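Long-range contact in N-acetyltransferase family protein (Bacillus anthracis, PDB 3LNB), which probably transfers the acetyl group of acetyl-coenzyme A to arylamine substrates and inactivates the drug sulfamethoxazole: residues Tyr118-Trp132 and Ile217-Val231. The protein carries 1 engineered substitution. Numbering follows the deposited sequence.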
loop_
_atom_site.group_PDB
_atom_site.type_symbol
_atom_site.label_atom_id
_atom_site.label_comp_id
_atom_site.label_asym_id
_atom_site.label_seq_id
_atom_site.Cartn_x
_atom_site.Cartn_y
_atom_site.Cartn_z
ATOM N N TYR A 118 -14.062 3.963 4.467
ATOM C CA TYR A 118 -13.711 5.347 4.177
ATOM C C TYR A 118 -12.198 5.499 4.293
ATOM O O TYR A 118 -11.532 4.709 4.968
ATOM C CB TYR A 118 -14.443 6.344 5.095
ATOM C CG TYR A 118 -14.135 6.257 6.570
ATOM C CD1 TYR A 118 -14.818 5.361 7.396
ATOM C CD2 TYR A 118 -13.179 7.099 7.150
ATOM C CE1 TYR A 118 -14.558 5.309 8.770
ATOM C CE2 TYR A 118 -12.911 7.055 8.517
ATOM C CZ TYR A 118 -13.601 6.163 9.319
ATOM O OH TYR A 118 -13.339 6.132 10.666
ATOM N N LYS A 119 -11.661 6.501 3.605
ATOM C CA LYS A 119 -10.230 6.761 3.597
ATOM C C LYS A 119 -9.850 7.806 4.637
ATOM O O LYS A 119 -10.641 8.698 4.945
ATOM C CB LYS A 119 -9.797 7.269 2.213
ATOM C CG LYS A 119 -10.136 6.342 1.053
ATOM C CD LYS A 119 -9.685 6.920 -0.289
ATOM C CE LYS A 119 -10.524 8.117 -0.714
ATOM N NZ LYS A 119 -11.954 7.752 -0.898
ATOM N N VAL A 120 -8.638 7.687 5.176
ATOM C CA VAL A 120 -8.126 8.649 6.153
ATOM C C VAL A 120 -6.648 8.850 5.861
ATOM O O VAL A 120 -6.005 7.995 5.260
ATOM C CB VAL A 120 -8.279 8.163 7.624
ATOM C CG1 VAL A 120 -9.735 7.849 7.927
ATOM C CG2 VAL A 120 -7.384 6.955 7.884
ATOM N N ALA A 121 -6.109 9.990 6.267
ATOM C CA ALA A 121 -4.703 10.246 6.031
ATOM C C ALA A 121 -3.891 9.677 7.187
ATOM O O ALA A 121 -4.409 9.456 8.283
ATOM C CB ALA A 121 -4.457 11.740 5.898
ATOM N N GLY A 122 -2.617 9.437 6.918
ATOM C CA GLY A 122 -1.717 8.921 7.930
ATOM C C GLY A 122 -0.362 9.563 7.710
ATOM O O GLY A 122 -0.097 10.116 6.644
ATOM N N THR A 123 0.487 9.497 8.724
ATOM C CA THR A 123 1.826 10.059 8.662
ATOM C C THR A 123 2.751 8.940 9.132
ATOM O O THR A 123 2.621 8.454 10.256
ATOM C CB THR A 123 1.961 11.282 9.604
ATOM O OG1 THR A 123 0.972 12.262 9.267
ATOM C CG2 THR A 123 3.344 11.908 9.479
ATOM N N VAL A 124 3.667 8.524 8.264
ATOM C CA VAL A 124 4.599 7.441 8.584
ATOM C C VAL A 124 5.787 7.931 9.416
ATOM O O VAL A 124 6.186 9.087 9.318
ATOM C CB VAL A 124 5.149 6.784 7.282
ATOM C CG1 VAL A 124 6.115 5.660 7.625
ATOM C CG2 VAL A 124 4.001 6.251 6.438
ATOM N N TYR A 125 6.349 7.045 10.236
ATOM C CA TYR A 125 7.505 7.408 11.044
ATOM C C TYR A 125 8.752 6.804 10.410
ATOM O O TYR A 125 8.760 5.628 10.036
ATOM C CB TYR A 125 7.368 6.887 12.476
ATOM C CG TYR A 125 8.422 7.443 13.410
ATOM C CD1 TYR A 125 8.374 8.773 13.831
ATOM C CD2 TYR A 125 9.487 6.652 13.846
ATOM C CE1 TYR A 125 9.354 9.309 14.665
ATOM C CE2 TYR A 125 10.481 7.177 14.682
ATOM C CZ TYR A 125 10.406 8.507 15.087
ATOM O OH TYR A 125 11.373 9.035 15.910
ATOM N N ASP A 126 9.799 7.611 10.276
ATOM C CA ASP A 126 11.056 7.144 9.695
ATOM C C ASP A 126 11.870 6.528 10.823
ATOM O O ASP A 126 12.388 7.238 11.689
ATOM C CB ASP A 126 11.832 8.309 9.095
ATOM C CG ASP A 126 13.044 7.856 8.313
ATOM O OD1 ASP A 126 13.653 6.825 8.679
ATOM O OD2 ASP A 126 13.391 8.545 7.333
ATOM N N LEU A 127 11.985 5.207 10.800
ATOM C CA LEU A 127 12.702 4.474 11.834
ATOM C C LEU A 127 14.216 4.660 11.847
ATOM O O LEU A 127 14.837 4.640 12.916
ATOM C CB LEU A 127 12.359 2.981 11.740
ATOM C CG LEU A 127 12.496 2.190 10.425
ATOM C CD1 LEU A 127 11.675 2.847 9.326
ATOM C CD2 LEU A 127 13.969 2.092 10.019
ATOM N N TYR A 128 14.809 4.846 10.673
ATOM C CA TYR A 128 16.252 5.022 10.577
ATOM C C TYR A 128 16.718 6.377 11.078
ATOM O O TYR A 128 17.726 6.477 11.783
ATOM C CB TYR A 128 16.719 4.847 9.130
ATOM C CG TYR A 128 16.685 3.418 8.649
ATOM C CD1 TYR A 128 17.426 2.432 9.296
ATOM C CD2 TYR A 128 15.915 3.050 7.549
ATOM C CE1 TYR A 128 17.404 1.113 8.860
ATOM C CE2 TYR A 128 15.884 1.730 7.104
ATOM C CZ TYR A 128 16.628 0.769 7.764
ATOM O OH TYR A 128 16.586 -0.541 7.344
ATOM N N ASP A 129 15.986 7.423 10.717
ATOM C CA ASP A 129 16.375 8.767 11.120
ATOM C C ASP A 129 15.537 9.393 12.213
ATOM O O ASP A 129 15.556 10.605 12.414
ATOM C CB ASP A 129 16.434 9.650 9.879
ATOM C CG ASP A 129 17.637 9.319 9.018
ATOM O OD1 ASP A 129 18.763 9.642 9.444
ATOM O OD2 ASP A 129 17.462 8.711 7.941
ATOM N N ASN A 130 14.811 8.546 12.930
ATOM C CA ASN A 130 13.982 8.982 14.043
ATOM C C ASN A 130 13.230 10.295 13.799
ATOM O O ASN A 130 13.549 11.324 14.394
ATOM C CB ASN A 130 14.854 9.122 15.300
ATOM C CG ASN A 130 15.803 7.942 15.493
ATOM O OD1 ASN A 130 16.980 8.003 15.117
ATOM N ND2 ASN A 130 15.293 6.861 16.072
ATOM N N LYS A 131 12.231 10.260 12.928
ATOM C CA LYS A 131 11.441 11.453 12.642
ATOM C C LYS A 131 10.216 11.089 11.832
ATOM O O LYS A 131 10.149 10.012 11.251
ATOM C CB LYS A 131 12.267 12.473 11.864
ATOM C CG LYS A 131 12.752 11.971 10.521
ATOM C CD LYS A 131 13.576 13.038 9.810
ATOM C CE LYS A 131 14.106 12.519 8.475
ATOM N NZ LYS A 131 12.986 12.082 7.588
ATOM N N TRP A 132 9.242 11.987 11.802
ATOM C CA TRP A 132 8.039 11.734 11.035
ATOM C C TRP A 132 8.282 12.114 9.580
ATOM O O TRP A 132 8.962 13.099 9.291
ATOM C CB TRP A 132 6.861 12.551 11.574
ATOM C CG TRP A 132 6.435 12.190 12.959
ATOM C CD1 TRP A 132 6.760 12.842 14.117
ATOM C CD2 TRP A 132 5.586 11.103 13.336
ATOM N NE1 TRP A 132 6.161 12.230 15.191
ATOM C CE2 TRP A 132 5.435 11.160 14.742
ATOM C CE3 TRP A 132 4.937 10.084 12.622
ATOM C CZ2 TRP A 132 4.661 10.235 15.450
ATOM C CZ3 TRP A 132 4.165 9.163 13.326
ATOM C CH2 TRP A 132 4.035 9.247 14.727
ATOM N N ILE A 217 6.272 2.433 16.156
ATOM C CA ILE A 217 5.231 3.079 15.365
ATOM C C ILE A 217 5.490 2.969 13.867
ATOM O O ILE A 217 6.560 3.336 13.387
ATOM C CB ILE A 217 5.115 4.577 15.707
ATOM C CG1 ILE A 217 4.599 4.749 17.134
ATOM C CG2 ILE A 217 4.194 5.267 14.703
ATOM C CD1 ILE A 217 4.606 6.174 17.605
ATOM N N GLY A 218 4.506 2.448 13.141
ATOM C CA GLY A 218 4.624 2.356 11.697
ATOM C C GLY A 218 4.147 3.707 11.205
ATOM O O GLY A 218 4.864 4.435 10.513
ATOM N N TYR A 219 2.919 4.047 11.580
ATOM C CA TYR A 219 2.347 5.337 11.223
ATOM C C TYR A 219 1.235 5.744 12.173
ATOM O O TYR A 219 0.642 4.912 12.864
ATOM C CB TYR A 219 1.813 5.345 9.783
ATOM C CG TYR A 219 0.827 4.246 9.452
ATOM C CD1 TYR A 219 1.243 3.102 8.771
ATOM C CD2 TYR A 219 -0.519 4.349 9.814
ATOM C CE1 TYR A 219 0.350 2.090 8.451
ATOM C CE2 TYR A 219 -1.430 3.335 9.499
ATOM C CZ TYR A 219 -0.987 2.212 8.817
ATOM O OH TYR A 219 -1.860 1.212 8.483
ATOM N N ALA A 220 0.993 7.047 12.216
ATOM C CA ALA A 220 -0.054 7.621 13.034
ATOM C C ALA A 220 -1.161 8.004 12.066
ATOM O O ALA A 220 -0.907 8.180 10.874
ATOM C CB ALA A 220 0.461 8.857 13.751
ATOM N N PHE A 221 -2.382 8.122 12.574
ATOM C CA PHE A 221 -3.521 8.515 11.753
ATOM C C PHE A 221 -4.690 8.973 12.618
ATOM O O PHE A 221 -4.655 8.850 13.844
ATOM C CB PHE A 221 -3.972 7.370 10.827
ATOM C CG PHE A 221 -4.509 6.161 11.545
ATOM C CD1 PHE A 221 -3.647 5.216 12.099
ATOM C CD2 PHE A 221 -5.882 5.965 11.666
ATOM C CE1 PHE A 221 -4.147 4.093 12.763
ATOM C CE2 PHE A 221 -6.393 4.843 12.330
ATOM C CZ PHE A 221 -5.527 3.909 12.876
ATOM N N THR A 222 -5.705 9.530 11.963
ATOM C CA THR A 222 -6.913 10.003 12.637
ATOM C C THR A 222 -8.094 9.367 11.909
ATOM O O THR A 222 -7.909 8.662 10.916
ATOM C CB THR A 222 -7.064 11.538 12.552
ATOM O OG1 THR A 222 -7.377 11.915 11.207
ATOM C CG2 THR A 222 -5.779 12.230 12.978
ATOM N N LEU A 223 -9.303 9.611 12.396
ATOM C CA LEU A 223 -10.483 9.049 11.762
ATOM C C LEU A 223 -11.243 10.098 10.933
ATOM O O LEU A 223 -12.428 9.935 10.640
ATOM C CB LEU A 223 -11.399 8.407 12.821
ATOM C CG LEU A 223 -10.714 7.336 13.692
ATOM C CD1 LEU A 223 -11.720 6.711 14.637
ATOM C CD2 LEU A 223 -10.087 6.256 12.815
ATOM N N ASP A 224 -10.549 11.170 10.554
ATOM C CA ASP A 224 -11.141 12.222 9.726
ATOM C C ASP A 224 -11.183 11.743 8.269
ATOM O O ASP A 224 -10.139 11.534 7.650
ATOM C CB ASP A 224 -10.310 13.513 9.782
ATOM C CG ASP A 224 -10.153 14.059 11.190
ATOM O OD1 ASP A 224 -11.148 14.072 11.946
ATOM O OD2 ASP A 224 -9.032 14.494 11.536
ATOM N N PRO A 225 -12.389 11.576 7.703
ATOM C CA PRO A 225 -12.597 11.123 6.321
ATOM C C PRO A 225 -11.993 12.065 5.279
ATOM O O PRO A 225 -12.173 13.279 5.359
ATOM C CB PRO A 225 -14.120 11.079 6.190
ATOM C CG PRO A 225 -14.588 10.864 7.591
ATOM C CD PRO A 225 -13.678 11.760 8.390
ATOM N N ILE A 226 -11.292 11.504 4.298
ATOM C CA ILE A 226 -10.695 12.317 3.247
ATOM C C ILE A 226 -11.282 11.967 1.883
ATOM O O ILE A 226 -11.580 10.805 1.599
ATOM C CB ILE A 226 -9.157 12.151 3.205
ATOM C CG1 ILE A 226 -8.786 10.697 2.909
ATOM C CG2 ILE A 226 -8.563 12.603 4.530
ATOM C CD1 ILE A 226 -7.285 10.442 2.878
ATOM N N ASP A 227 -11.444 12.985 1.043
ATOM C CA ASP A 227 -12.009 12.799 -0.286
ATOM C C ASP A 227 -10.935 12.741 -1.368
ATOM O O ASP A 227 -9.740 12.749 -1.066
ATOM C CB ASP A 227 -13.016 13.916 -0.582
ATOM C CG ASP A 227 -12.370 15.295 -0.651
ATOM O OD1 ASP A 227 -13.129 16.280 -0.705
ATOM O OD2 ASP A 227 -11.123 15.405 -0.656
ATOM N N GLU A 228 -11.364 12.676 -2.628
ATOM C CA GLU A 228 -10.435 12.583 -3.753
ATOM C C GLU A 228 -9.546 13.826 -3.881
ATOM O O GLU A 228 -8.366 13.723 -4.226
ATOM C CB GLU A 228 -11.217 12.341 -5.056
ATOM C CG GLU A 228 -10.376 11.794 -6.205
ATOM C CD GLU A 228 -10.914 10.478 -6.774
ATOM O OE1 GLU A 228 -11.977 10.490 -7.441
ATOM O OE2 GLU A 228 -10.275 9.425 -6.548
ATOM N N GLN A 229 -10.099 14.996 -3.587
ATOM C CA GLN A 229 -9.312 16.217 -3.680
ATOM C C GLN A 229 -8.137 16.157 -2.701
ATOM O O GLN A 229 -7.008 16.489 -3.058
ATOM C CB GLN A 229 -10.174 17.446 -3.387
ATOM C CG GLN A 229 -9.675 18.692 -4.103
ATOM C CD GLN A 229 -10.626 19.862 -3.990
ATOM O OE1 GLN A 229 -11.852 19.689 -3.976
ATOM N NE2 GLN A 229 -10.071 21.070 -3.931
ATOM N N LYS A 230 -8.405 15.728 -1.471
ATOM C CA LYS A 230 -7.355 15.614 -0.456
ATOM C C LYS A 230 -6.342 14.575 -0.918
ATOM O O LYS A 230 -5.138 14.766 -0.782
ATOM C CB LYS A 230 -7.953 15.192 0.891
ATOM C CG LYS A 230 -6.925 14.764 1.943
ATOM C CD LYS A 230 -5.992 15.900 2.372
ATOM C CE LYS A 230 -5.020 15.421 3.449
ATOM N NZ LYS A 230 -4.064 16.477 3.893
ATOM N N VAL A 231 -6.841 13.469 -1.461
ATOM C CA VAL A 231 -5.964 12.421 -1.958
ATOM C C VAL A 231 -5.095 12.982 -3.083
ATOM O O VAL A 231 -3.937 12.602 -3.217
ATOM C CB VAL A 231 -6.774 11.201 -2.448
ATOM C CG1 VAL A 231 -5.883 10.240 -3.213
ATOM C CG2 VAL A 231 -7.371 10.482 -1.249
HETATM O O HOH W 1 -13.208 8.424 2.247
HETATM O O HOH W 2 -7.640 11.866 7.627
HETATM O O HOH W 3 -5.565 11.597 9.564
HETATM O O HOH W 4 -1.504 11.302 10.215
HETATM O O HOH W 5 7.449 3.184 9.703
#
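Thr123 and Ala220 form a hydrogen-bonded pair of two antiparallel strands, neighbours in the large antiparallel sheet of this arylamine N-acetyltransferase; the strand axes run 153° apart. Thr123 N gives to Ala220 O at 2.9 Å, Ala220 N returns the bond to Thr123 O, and Tyr125 N reaches Gly218 O in a nearly straight bond (169° at the hydrogen). On the face bearing Thr123 and Ala220, the six-membered end of the Trp132 indole approaches the partner strand obliquely, its CH2 lying 3.7 Å from Ala220 CB and also touching Ile217 CG2. Tyr125 CD1 sits above the centre of one face of that indole. The opposite face of the sheet carries Val124 and Tyr219. Val124, whose side chain contacts bound coenzyme A, sets CG1 anti to its backbone N (chi1 -180°) and thereby 3.4 Å from Gly218 O, while CG2 packs against Tyr219 CB. The Tyr219 ring leads away to an edge-to-face meeting with His138, probably a member of the family's Cys-His-Asp catalytic triad. Toward Ile226 the direct pairing is interrupted: one water lies between Ala121 N and Asp224 O, another between Ala121 O and Thr222 OG1, though each has one doubtfully short leg. Direct bonding resumes at Ile226 N to Lys119 O, 3.0 Å. Beside this bond, Ile226 CG1 lies 3.6 Å from Lys119 CB, and Ile226 CD1 reaches 3.4 Å from Val120 C.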